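Local structure of aminotransferase, classes I and II (Silicibacter pomeroyi DSS-3, 3H14) at residues Gly103-Phe108 and Met259-Pro264; Gly240-Pro245 and Arg250-Ile255; Arg79-Trp84 and Cys222-Ser227. The protein probably transfers the amino group of L-aspartate to 2-oxoglutarate, yielding oxaloacetate and L-glutamate, with pyridoxal 5'-phosphate as cofactor. One frame throughout, in Å; residues are numbered along the deposited sequence.

Interaction 1 of 3, residues Gly103-Phe108 and Met259-Pro264; sequences GFLLAF and MFICAP
I261 holds CG1 opposite its carbonyl carbon (chi1 -58°) and then runs on extended to CD1, which lands between L105 and L106 of helix 100-111; L105 in turn sets CG trans to the backbone N (chi1 176°). The loop that carries I261 leaves helix 249-258 through a Schellman motif: F260 takes a positive phi (45°), and the turn brings I261 round to face helix 100-111. The two side chains L105 and I261 cross at an angle. L105 CG lies 3.8 Å from I261 CD1, whereas the modelled gap between L105 CD2 and I261 CD1 is too short for two carbons and is doubtful. M259, a selenomethionine at the exposed margin, adds a looser touch of its CE on L105 CD2, which shares the doubt about that methyl. No hydrogen bond joins the two segments, so aliphatic groups and the selenomethionine alone link this loop to the large domain's helix. L106 sits deeper, covered also by V252 and I255 of helix 249-258, and passes I261 in the opposite sense, its CD2 lying 3.8 Å from I261 CD1.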
loop_
_atom_site.group_PDB
_atom_site.type_symbol
_atom_site.label_atom_id
_atom_site.label_comp_id
_atom_site.label_asym_id
_atom_site.label_seq_id
_atom_site.Cartn_x
_atom_site.Cartn_y
_atom_site.Cartn_z
ATOM N N GLY A 103 2.296 -4.066 11.921
ATOM C CA GLY A 103 1.916 -2.728 12.338
ATOM C C GLY A 103 0.415 -2.621 12.466
ATOM O O GLY A 103 -0.106 -2.054 13.435
ATOM N N PHE A 104 -0.295 -3.131 11.463
ATOM C CA PHE A 104 -1.769 -3.140 11.537
ATOM C C PHE A 104 -2.285 -3.946 12.744
ATOM O O PHE A 104 -3.198 -3.504 13.455
ATOM C CB PHE A 104 -2.401 -3.644 10.239
ATOM C CG PHE A 104 -2.161 -2.748 9.070
ATOM C CD1 PHE A 104 -2.415 -1.374 9.160
ATOM C CD2 PHE A 104 -1.663 -3.261 7.874
ATOM C CE1 PHE A 104 -2.166 -0.545 8.078
ATOM C CE2 PHE A 104 -1.407 -2.406 6.773
ATOM C CZ PHE A 104 -1.660 -1.065 6.884
ATOM N N LEU A 105 -1.712 -5.114 12.974
ATOM C CA LEU A 105 -2.078 -5.917 14.127
ATOM C C LEU A 105 -1.892 -5.157 15.428
ATOM O O LEU A 105 -2.736 -5.213 16.326
ATOM C CB LEU A 105 -1.253 -7.211 14.155
ATOM C CG LEU A 105 -1.458 -8.127 15.358
ATOM C CD1 LEU A 105 -2.913 -8.566 15.402
ATOM C CD2 LEU A 105 -0.533 -9.339 15.309
ATOM N N LEU A 106 -0.803 -4.414 15.529
ATOM C CA LEU A 106 -0.460 -3.775 16.776
ATOM C C LEU A 106 -1.334 -2.558 16.952
ATOM O O LEU A 106 -1.886 -2.360 18.029
ATOM C CB LEU A 106 1.014 -3.391 16.795
ATOM C CG LEU A 106 2.008 -4.542 16.947
ATOM C CD1 LEU A 106 3.430 -3.948 16.793
ATOM C CD2 LEU A 106 1.772 -5.245 18.323
ATOM N N ALA A 107 -1.506 -1.786 15.869
ATOM C CA ALA A 107 -2.398 -0.649 15.904
ATOM C C ALA A 107 -3.794 -1.081 16.304
ATOM O O ALA A 107 -4.396 -0.494 17.202
ATOM C CB ALA A 107 -2.408 0.063 14.606
ATOM N N PHE A 108 -4.349 -2.070 15.616
ATOM C CA PHE A 108 -5.734 -2.404 15.854
ATOM C C PHE A 108 -5.921 -2.978 17.250
ATOM O O PHE A 108 -6.964 -2.739 17.875
ATOM C CB PHE A 108 -6.244 -3.420 14.818
ATOM C CG PHE A 108 -6.233 -2.917 13.406
ATOM C CD1 PHE A 108 -6.181 -1.556 13.122
ATOM C CD2 PHE A 108 -6.347 -3.811 12.337
ATOM C CE1 PHE A 108 -6.191 -1.113 11.823
ATOM C CE2 PHE A 108 -6.327 -3.343 11.028
ATOM C CZ PHE A 108 -6.264 -1.990 10.798
HETATM N N MSE A 259 2.770 -10.584 22.998
HETATM C CA MSE A 259 2.365 -11.348 21.791
HETATM C C MSE A 259 3.546 -11.816 20.936
HETATM O O MSE A 259 3.336 -12.389 19.865
HETATM C CB MSE A 259 1.463 -10.509 20.862
HETATM C CG MSE A 259 0.104 -10.076 21.419
HETATM SE SE MSE A 259 -1.065 -9.275 20.020
HETATM C CE MSE A 259 -1.860 -10.847 19.211
ATOM N N PHE A 260 4.773 -11.525 21.383
ATOM C CA PHE A 260 6.009 -11.802 20.622
ATOM C C PHE A 260 5.950 -11.413 19.133
ATOM O O PHE A 260 6.280 -12.218 18.260
ATOM C CB PHE A 260 6.433 -13.277 20.813
ATOM N N ILE A 261 5.556 -10.163 18.849
ATOM C CA ILE A 261 5.460 -9.648 17.475
ATOM C C ILE A 261 6.599 -8.677 17.176
ATOM O O ILE A 261 6.581 -7.508 17.598
ATOM C CB ILE A 261 4.140 -8.874 17.225
ATOM C CG1 ILE A 261 2.911 -9.749 17.512
ATOM C CG2 ILE A 261 4.082 -8.365 15.794
ATOM C CD1 ILE A 261 1.616 -8.970 17.480
ATOM N N CYS A 262 7.590 -9.142 16.441
ATOM C CA CYS A 262 8.740 -8.310 16.164
ATOM C C CYS A 262 9.449 -8.807 14.916
ATOM O O CYS A 262 9.218 -9.931 14.453
ATOM C CB CYS A 262 9.680 -8.330 17.352
ATOM S SG CYS A 262 10.381 -9.923 17.556
ATOM N N ALA A 263 10.279 -7.938 14.368
ATOM C CA ALA A 263 10.951 -8.213 13.116
ATOM C C ALA A 263 12.149 -9.147 13.366
ATOM O O ALA A 263 12.805 -9.050 14.406
ATOM C CB ALA A 263 11.378 -6.935 12.473
ATOM N N PRO A 264 12.422 -10.057 12.415
ATOM C CA PRO A 264 13.613 -10.875 12.505
ATOM C C PRO A 264 14.864 -10.010 12.592
ATOM O O PRO A 264 14.961 -9.002 11.908
ATOM C CB PRO A 264 13.616 -11.672 11.194
ATOM C CG PRO A 264 12.390 -11.301 10.449
ATOM C CD PRO A 264 11.614 -10.325 11.209
#

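Interaction 2 of 3, residues Gly240-Pro245 and Arg250-Ile255; sequences GWMVVP and RVVERI
V252 points both of its methyl groups at strand 240-243 and the residue just beyond it, one at M242 and the other at V244. All direct contact between the segments is apolar. M242, a selenomethionine, meets V252 CG1 through SE at 4.1 Å, the two side chains crossing at an angle. Its CG occupies the position between the backbone N and the carbonyl carbon (chi1 60°), and the chain bends at chi3 (-52°), which carries CE off SE toward helix 100-111. V244 instead meets V252 tip to tip, with V244 CG1 4.0 Å from V252 CG2. M242 and V244 are two residues apart and therefore face the helix together, while W241 and V243, on the reverse face of the extended chain, bring V243 CG2 to the edge of the W241 ring.

The hydrogen bonds belong to each element separately. On the helix, R254 N reaches R250 O at 3.0 Å. The extended segment is tied on one side to strand 94-97, M242 pairing with V95, and on the other to strand 223-227, V243 pairing with V224; beyond the strand's end, V244 O also receives NE of R93.

Strand 240-243 runs antiparallel to both its neighbours in the mixed seven-stranded sheet of the fold type I aminotransferase large domain, and helix 249-258 folds back over it after a short turn. Y223 and V95, on the neighbouring strands, also touch V252. With no hydrogen bond crossing between the two segments, the join between them rests on dispersion between buried methyls and selenium: it depends on close fit and carries no directional bond.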
loop_
_atom_site.group_PDB
_atom_site.type_symbol
_atom_site.label_atom_id
_atom_site.label_comp_id
_atom_site.label_asym_id
_atom_site.label_seq_id
_atom_site.Cartn_x
_atom_site.Cartn_y
_atom_site.Cartn_z
ATOM N N GLY A 240 9.283 -3.515 9.260
ATOM C CA GLY A 240 8.694 -2.208 9.053
ATOM C C GLY A 240 8.752 -1.445 10.369
ATOM O O GLY A 240 9.495 -1.819 11.284
ATOM N N TRP A 241 7.967 -0.386 10.463
ATOM C CA TRP A 241 7.908 0.398 11.656
ATOM C C TRP A 241 6.590 1.094 11.783
ATOM O O TRP A 241 5.810 1.175 10.815
ATOM C CB TRP A 241 9.028 1.436 11.698
ATOM C CG TRP A 241 8.877 2.683 10.881
ATOM C CD1 TRP A 241 8.298 3.865 11.267
ATOM C CD2 TRP A 241 9.347 2.886 9.550
ATOM N NE1 TRP A 241 8.392 4.784 10.261
ATOM C CE2 TRP A 241 9.031 4.216 9.192
ATOM C CE3 TRP A 241 10.011 2.079 8.626
ATOM C CZ2 TRP A 241 9.359 4.756 7.943
ATOM C CZ3 TRP A 241 10.312 2.611 7.374
ATOM C CH2 TRP A 241 9.988 3.933 7.044
HETATM N N MSE A 242 6.357 1.600 12.996
HETATM C CA MSE A 242 5.246 2.482 13.267
HETATM C C MSE A 242 5.727 3.609 14.190
HETATM O O MSE A 242 6.761 3.481 14.842
HETATM C CB MSE A 242 4.060 1.665 13.833
HETATM C CG MSE A 242 4.338 0.941 15.112
HETATM SE SE MSE A 242 3.020 -0.431 15.597
HETATM C CE MSE A 242 1.457 0.660 15.426
ATOM N N VAL A 243 5.038 4.743 14.150
ATOM C CA VAL A 243 5.266 5.826 15.090
ATOM C C VAL A 243 3.974 6.018 15.861
ATOM O O VAL A 243 2.896 6.110 15.262
ATOM C CB VAL A 243 5.662 7.141 14.355
ATOM C CG1 VAL A 243 5.955 8.307 15.351
ATOM C CG2 VAL A 243 6.862 6.901 13.407
ATOM N N VAL A 244 4.086 6.070 17.188
ATOM C CA VAL A 244 2.962 6.275 18.080
ATOM C C VAL A 244 3.296 7.439 19.029
ATOM O O VAL A 244 4.458 7.803 19.173
ATOM C CB VAL A 244 2.649 4.998 18.880
ATOM C CG1 VAL A 244 2.403 3.860 17.927
ATOM C CG2 VAL A 244 3.817 4.618 19.823
ATOM N N PRO A 245 2.276 8.048 19.642
ATOM C CA PRO A 245 2.482 9.110 20.629
ATOM C C PRO A 245 3.381 8.662 21.771
ATOM O O PRO A 245 3.424 7.488 22.069
ATOM C CB PRO A 245 1.057 9.374 21.142
ATOM C CG PRO A 245 0.157 8.933 20.005
ATOM C CD PRO A 245 0.839 7.777 19.410
ATOM N N ARG A 250 4.502 2.494 25.469
ATOM C CA ARG A 250 4.464 1.375 26.408
ATOM C C ARG A 250 3.288 0.435 26.161
ATOM O O ARG A 250 3.435 -0.795 26.304
ATOM C CB ARG A 250 4.467 1.853 27.866
ATOM C CG ARG A 250 4.772 0.693 28.818
ATOM C CD ARG A 250 4.961 1.121 30.240
ATOM N N VAL A 251 2.133 0.988 25.763
ATOM C CA VAL A 251 1.004 0.143 25.357
ATOM C C VAL A 251 1.407 -0.805 24.223
ATOM O O VAL A 251 1.144 -2.001 24.283
ATOM C CB VAL A 251 -0.237 0.987 24.912
ATOM C CG1 VAL A 251 -1.374 0.083 24.437
ATOM C CG2 VAL A 251 -0.701 1.893 26.057
ATOM N N VAL A 252 2.034 -0.253 23.189
ATOM C CA VAL A 252 2.440 -1.051 22.013
ATOM C C VAL A 252 3.505 -2.062 22.376
ATOM O O VAL A 252 3.403 -3.239 21.990
ATOM C CB VAL A 252 2.895 -0.181 20.818
ATOM C CG1 VAL A 252 3.316 -1.068 19.664
ATOM C CG2 VAL A 252 1.753 0.718 20.352
ATOM N N GLU A 253 4.496 -1.617 23.146
ATOM C CA GLU A 253 5.587 -2.488 23.572
ATOM C C GLU A 253 5.087 -3.707 24.319
ATOM O O GLU A 253 5.543 -4.796 24.066
ATOM C CB GLU A 253 6.617 -1.740 24.438
ATOM C CG GLU A 253 7.712 -2.667 25.029
ATOM C CD GLU A 253 8.642 -1.950 26.039
ATOM O OE1 GLU A 253 8.132 -1.200 26.905
ATOM O OE2 GLU A 253 9.890 -2.141 25.959
ATOM N N ARG A 254 4.155 -3.539 25.247
ATOM C CA ARG A 254 3.673 -4.685 25.993
ATOM C C ARG A 254 2.921 -5.648 25.125
ATOM O O ARG A 254 3.028 -6.856 25.304
ATOM C CB ARG A 254 2.768 -4.251 27.135
ATOM C CG ARG A 254 3.521 -3.762 28.323
ATOM C CD ARG A 254 2.580 -3.448 29.457
ATOM N NE ARG A 254 3.265 -2.701 30.502
ATOM C CZ ARG A 254 2.691 -2.264 31.626
ATOM N NH1 ARG A 254 1.397 -2.490 31.859
ATOM N NH2 ARG A 254 3.422 -1.603 32.523
ATOM N N ILE A 255 2.124 -5.118 24.188
ATOM C CA ILE A 255 1.424 -5.977 23.268
ATOM C C ILE A 255 2.448 -6.741 22.442
ATOM O O ILE A 255 2.331 -7.962 22.280
ATOM C CB ILE A 255 0.472 -5.174 22.320
ATOM C CG1 ILE A 255 -0.694 -4.560 23.110
ATOM C CG2 ILE A 255 -0.054 -6.090 21.219
ATOM C CD1 ILE A 255 -1.377 -3.370 22.430
#

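Interaction 3 of 3, residues Arg79-Trp84 and Cys222-Ser227; sequences RLYGEW and CYVINS
This is a buried helix-on-sheet contact, partly bridged by water, in which Y81 of helix 71-85 reaches down to V224 and N226 of strand 223-227. The Y81 ring leaves the helix with CG opposite the carbonyl carbon (chi1 -79°), and its hydroxyl does the touching: Y81 OH stands 3.7 Å from V224 CG1. N226 is met indirectly. One water lies 2.7 Å from Y81 OH and accepts a hydrogen bond from N226 ND2 at 2.9 Å. Y81 OH also bonds to NE1 of W241 on the adjacent strand, so the buried hydroxyl is gripped twice. N226 OD1 accepts from S227 N at 2.8 Å, a bond that lies in the carbonyl plane but comes in nearly side-on (C=O...N 99°); it helps fix the amide's rotation, with ND2 turned to the water. L80 CD2 lies over one face of the Y81 ring, near its rim. The strand alternates: V224 and N226 point to helix 71-85, whereas Y223 and I225 on the reverse side touch helix 100-111. A mixed sheet covered on both faces by helices in this way is the alpha/beta/alpha large domain of fold type I aminotransferases.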
loop_
_atom_site.group_PDB
_atom_site.type_symbol
_atom_site.label_atom_id
_atom_site.label_comp_id
_atom_site.label_asym_id
_atom_site.label_seq_id
_atom_site.Cartn_x
_atom_site.Cartn_y
_atom_site.Cartn_z
ATOM N N ARG A 79 15.777 9.880 12.254
ATOM C CA ARG A 79 16.527 10.779 11.365
ATOM C C ARG A 79 15.819 10.964 10.010
ATOM O O ARG A 79 15.793 12.067 9.456
ATOM C CB ARG A 79 17.949 10.237 11.166
ATOM C CG ARG A 79 18.854 11.055 10.247
ATOM C CD ARG A 79 20.295 10.542 10.319
ATOM N NE ARG A 79 20.880 10.352 8.989
ATOM C CZ ARG A 79 21.928 9.573 8.734
ATOM N NH1 ARG A 79 22.519 8.878 9.707
ATOM N NH2 ARG A 79 22.373 9.462 7.483
ATOM N N LEU A 80 15.247 9.883 9.472
ATOM C CA LEU A 80 14.467 9.971 8.231
ATOM C C LEU A 80 13.325 11.003 8.325
ATOM O O LEU A 80 13.058 11.737 7.356
ATOM C CB LEU A 80 13.952 8.564 7.814
ATOM C CG LEU A 80 12.919 8.455 6.673
ATOM C CD1 LEU A 80 13.066 7.159 5.886
ATOM C CD2 LEU A 80 11.523 8.577 7.198
ATOM N N TYR A 81 12.683 11.102 9.489
ATOM C CA TYR A 81 11.562 12.030 9.660
ATOM C C TYR A 81 12.010 13.480 9.590
ATOM O O TYR A 81 11.288 14.318 9.056
ATOM C CB TYR A 81 10.736 11.710 10.924
ATOM C CG TYR A 81 9.778 10.536 10.689
ATOM C CD1 TYR A 81 8.537 10.738 10.112
ATOM C CD2 TYR A 81 10.155 9.221 10.974
ATOM C CE1 TYR A 81 7.665 9.690 9.866
ATOM C CE2 TYR A 81 9.288 8.150 10.722
ATOM C CZ TYR A 81 8.041 8.395 10.157
ATOM O OH TYR A 81 7.159 7.348 9.910
ATOM N N GLY A 82 13.199 13.776 10.108
ATOM C CA GLY A 82 13.779 15.103 9.932
ATOM C C GLY A 82 14.144 15.383 8.477
ATOM O O GLY A 82 13.772 16.412 7.914
ATOM N N GLU A 83 14.864 14.453 7.871
ATOM C CA GLU A 83 15.382 14.653 6.533
ATOM C C GLU A 83 14.265 14.668 5.476
ATOM O O GLU A 83 14.310 15.466 4.558
ATOM C CB GLU A 83 16.436 13.589 6.220
ATOM C CG GLU A 83 17.698 13.745 7.072
ATOM C CD GLU A 83 18.775 12.722 6.783
ATOM O OE1 GLU A 83 18.553 11.795 5.970
ATOM O OE2 GLU A 83 19.865 12.827 7.395
ATOM N N TRP A 84 13.259 13.809 5.620
ATOM C CA TRP A 84 12.146 13.760 4.654
ATOM C C TRP A 84 11.036 14.797 4.910
ATOM O O TRP A 84 10.458 15.302 3.950
ATOM C CB TRP A 84 11.556 12.346 4.618
ATOM C CG TRP A 84 12.317 11.401 3.749
ATOM C CD1 TRP A 84 13.552 11.583 3.227
ATOM C CD2 TRP A 84 11.882 10.112 3.311
ATOM N NE1 TRP A 84 13.918 10.495 2.485
ATOM C CE2 TRP A 84 12.902 9.580 2.504
ATOM C CE3 TRP A 84 10.716 9.363 3.505
ATOM C CZ2 TRP A 84 12.804 8.323 1.909
ATOM C CZ3 TRP A 84 10.613 8.136 2.903
ATOM C CH2 TRP A 84 11.653 7.622 2.117
ATOM N N CYS A 222 -1.881 10.159 16.615
ATOM C CA CYS A 222 -2.175 9.280 15.491
ATOM C C CYS A 222 -1.182 8.156 15.557
ATOM O O CYS A 222 -0.168 8.276 16.228
ATOM C CB CYS A 222 -2.064 10.015 14.142
ATOM S SG CYS A 222 -0.423 10.582 13.714
ATOM N N TYR A 223 -1.516 7.047 14.924
ATOM C CA TYR A 223 -0.574 5.956 14.668
ATOM C C TYR A 223 -0.156 6.097 13.209
ATOM O O TYR A 223 -1.007 6.242 12.343
ATOM C CB TYR A 223 -1.234 4.606 14.881
ATOM C CG TYR A 223 -1.237 4.109 16.304
ATOM C CD1 TYR A 223 -1.440 4.995 17.383
ATOM C CD2 TYR A 223 -1.065 2.776 16.584
ATOM C CE1 TYR A 223 -1.474 4.544 18.698
ATOM C CE2 TYR A 223 -1.079 2.318 17.888
ATOM C CZ TYR A 223 -1.288 3.230 18.948
ATOM O OH TYR A 223 -1.301 2.798 20.252
ATOM N N VAL A 224 1.140 6.092 12.942
ATOM C CA VAL A 224 1.656 6.056 11.550
ATOM C C VAL A 224 2.214 4.638 11.307
ATOM O O VAL A 224 2.958 4.081 12.173
ATOM C CB VAL A 224 2.742 7.125 11.326
ATOM C CG1 VAL A 224 3.475 6.930 9.982
ATOM C CG2 VAL A 224 2.172 8.511 11.382
ATOM N N ILE A 225 1.843 4.057 10.165
ATOM C CA ILE A 225 2.248 2.685 9.798
ATOM C C ILE A 225 3.128 2.783 8.547
ATOM O O ILE A 225 2.783 3.472 7.604
ATOM C CB ILE A 225 1.022 1.742 9.530
ATOM C CG1 ILE A 225 -0.012 1.795 10.680
ATOM C CG2 ILE A 225 1.491 0.285 9.180
ATOM C CD1 ILE A 225 0.533 1.532 12.078
ATOM N N ASN A 226 4.291 2.128 8.583
ATOM C CA ASN A 226 5.183 2.101 7.446
ATOM C C ASN A 226 5.875 0.740 7.320
ATOM O O ASN A 226 5.667 -0.183 8.104
ATOM C CB ASN A 226 6.191 3.228 7.511
ATOM C CG ASN A 226 6.436 3.894 6.146
ATOM O OD1 ASN A 226 6.720 3.228 5.131
ATOM N ND2 ASN A 226 6.394 5.240 6.140
ATOM N N SER A 227 6.678 0.628 6.280
ATOM C CA SER A 227 7.253 -0.645 5.878
ATOM C C SER A 227 8.508 -0.377 5.059
ATOM O O SER A 227 8.650 0.704 4.442
ATOM C CB SER A 227 6.251 -1.408 5.018
ATOM O OG SER A 227 6.740 -2.711 4.644
HETATM O O HOH W 1 5.931 7.744 7.500
#

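Overall arrangement
From the N terminus, residues 79-84 come first and wait until 222-227 for interaction 3 to close. Residues 103-108 lie inside that loop but find their partner beyond it, at 259-264, so interactions 1 and 3 cross; interaction 1 joins helix 100-111 to the loop between helices 249-258 and 265-274. Interaction 2 is a short local closure between 240-245 and 250-255, nested within the loop of interaction 1 and in series after interaction 3. Interactions 2 and 3 share the sheet through neighbouring strands, joined by W241 O and N226 N (2.9 Å). Helix 71-85 covers one face; helix 100-111 brings interaction 1 to the other, with L106 CD1 3.7 Å from M242 SE.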